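Glyoxalase/bleomycin resistance protein/dioxygenase (Nostoc punctiforme PCC 73102, PDB 3KOL) binds cobalt and probably acts as a metal-dependent lyase or dioxygenase of the glyoxalase/dioxygenase superfamily. Local coordinates at residues T114-E118 with N119-I123. Residues are numbered along the deposited sequence; the frame is centred on the assembly and turned at random.
Sequences TVIGE and NKIAI
Where helix 109-118 ends, the backbone at K120 turns to positive phi, folding the chain back so that I121 N donates to I116 O and K120 N to G117 O, both at 2.9 Å. The first of these bonds is nearly straight, whereas K120 N sits well above the carbonyl plane of G117. V115 O, one turn before N119, accepts two hydrogen bonds from that residue: from its backbone N at 3.1 Å and, from the opposite face of the carbonyl plane, from its side-chain ND2 at 2.9 Å. With CG placed beside its own backbone N (chi1 -79°), the N119 amide folds back along the helix, lies side by side with V115, and holds the V115 oxygen close to the amide plane. ND2 also donates a hydrogen bond to S10 O of the second subunit, which helps fix the rotation of the amide, and E118 OE1 is hydrogen-bonded to S10 OG of that subunit. On the apolar side, I116 CG2 reaches I121 CB at 3.6 Å, the two side chains crossing at about a right angle, and touches I123 CG1 at 3.9 Å. I116 and I123 continue onto V136 of strand 134-139, while I121 also packs on F36 and I40 of helix 30-40. This Schellman motif, with K120 as C-prime residue, ends the helix and leads into strand 123-129, the connection after the helix in the βαβββ topology characteristic of the vicinal oxygen chelate fold.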
loop_
_atom_site.group_PDB
_atom_site.type_symbol
_atom_site.label_atom_id
_atom_site.label_comp_id
_atom_site.label_asym_id
_atom_site.label_seq_id
_atom_site.Cartn_x
_atom_site.Cartn_y
_atom_site.Cartn_z
ATOM N N THR A 114 -17.871 15.199 -0.186
ATOM C CA THR A 114 -18.150 16.511 0.396
ATOM C C THR A 114 -17.029 16.919 1.361
ATOM O O THR A 114 -16.630 18.079 1.404
ATOM C CB THR A 114 -19.505 16.501 1.137
ATOM O OG1 THR A 114 -20.545 16.141 0.213
ATOM C CG2 THR A 114 -19.808 17.872 1.722
ATOM N N VAL A 115 -16.522 15.959 2.129
ATOM C CA VAL A 115 -15.433 16.222 3.074
ATOM C C VAL A 115 -14.208 16.714 2.313
ATOM O O VAL A 115 -13.563 17.680 2.712
ATOM C CB VAL A 115 -15.079 14.941 3.871
ATOM C CG1 VAL A 115 -13.714 15.088 4.548
ATOM C CG2 VAL A 115 -16.163 14.680 4.909
ATOM N N ILE A 116 -13.889 16.045 1.208
ATOM C CA ILE A 116 -12.745 16.433 0.388
ATOM C C ILE A 116 -12.926 17.871 -0.100
ATOM O O ILE A 116 -11.978 18.663 -0.115
ATOM C CB ILE A 116 -12.608 15.500 -0.832
ATOM C CG1 ILE A 116 -12.237 14.090 -0.360
ATOM C CG2 ILE A 116 -11.571 16.054 -1.800
ATOM C CD1 ILE A 116 -12.326 13.037 -1.453
ATOM N N GLY A 117 -14.151 18.197 -0.497
ATOM C CA GLY A 117 -14.445 19.535 -0.981
ATOM C C GLY A 117 -14.361 20.599 0.102
ATOM O O GLY A 117 -13.737 21.641 -0.094
ATOM N N GLU A 118 -14.988 20.346 1.247
ATOM C CA GLU A 118 -14.966 21.316 2.335
ATOM C C GLU A 118 -13.558 21.576 2.852
ATOM O O GLU A 118 -13.277 22.651 3.390
ATOM C CB GLU A 118 -15.864 20.856 3.485
ATOM C CG GLU A 118 -17.332 21.143 3.244
ATOM C CD GLU A 118 -18.208 20.787 4.422
ATOM O OE1 GLU A 118 -17.813 21.086 5.570
ATOM O OE2 GLU A 118 -19.300 20.224 4.201
ATOM N N ASN A 119 -12.669 20.601 2.683
ATOM C CA ASN A 119 -11.292 20.751 3.137
ATOM C C ASN A 119 -10.375 21.213 2.012
ATOM O O ASN A 119 -9.148 21.160 2.120
ATOM C CB ASN A 119 -10.799 19.438 3.741
ATOM C CG ASN A 119 -11.309 19.238 5.152
ATOM O OD1 ASN A 119 -10.771 19.810 6.103
ATOM N ND2 ASN A 119 -12.368 18.453 5.295
ATOM N N LYS A 120 -10.997 21.663 0.930
ATOM C CA LYS A 120 -10.292 22.174 -0.234
ATOM C C LYS A 120 -9.183 21.277 -0.769
ATOM O O LYS A 120 -8.101 21.745 -1.132
ATOM C CB LYS A 120 -9.753 23.575 0.071
ATOM C CG LYS A 120 -10.852 24.561 0.452
ATOM C CD LYS A 120 -10.317 25.974 0.639
ATOM C CE LYS A 120 -11.437 26.943 0.983
ATOM N NZ LYS A 120 -12.135 26.567 2.244
ATOM N N ILE A 121 -9.458 19.979 -0.814
ATOM C CA ILE A 121 -8.496 19.029 -1.353
ATOM C C ILE A 121 -8.875 18.846 -2.825
ATOM O O ILE A 121 -10.011 18.489 -3.143
ATOM C CB ILE A 121 -8.563 17.673 -0.618
ATOM C CG1 ILE A 121 -8.049 17.835 0.820
ATOM C CG2 ILE A 121 -7.743 16.631 -1.369
ATOM C CD1 ILE A 121 -8.185 16.586 1.674
ATOM N N ALA A 122 -7.928 19.110 -3.720
ATOM C CA ALA A 122 -8.181 18.991 -5.151
ATOM C C ALA A 122 -8.420 17.540 -5.551
ATOM O O ALA A 122 -7.719 16.637 -5.100
ATOM C CB ALA A 122 -7.006 19.564 -5.940
ATOM N N ILE A 123 -9.425 17.323 -6.391
ATOM C CA ILE A 123 -9.750 15.983 -6.853
ATOM C C ILE A 123 -9.037 15.706 -8.171
ATOM O O ILE A 123 -9.263 16.399 -9.165
ATOM C CB ILE A 123 -11.274 15.821 -7.032
ATOM C CG1 ILE A 123 -11.959 15.894 -5.663
ATOM C CG2 ILE A 123 -11.589 14.499 -7.723
ATOM C CD1 ILE A 123 -13.463 15.750 -5.710
#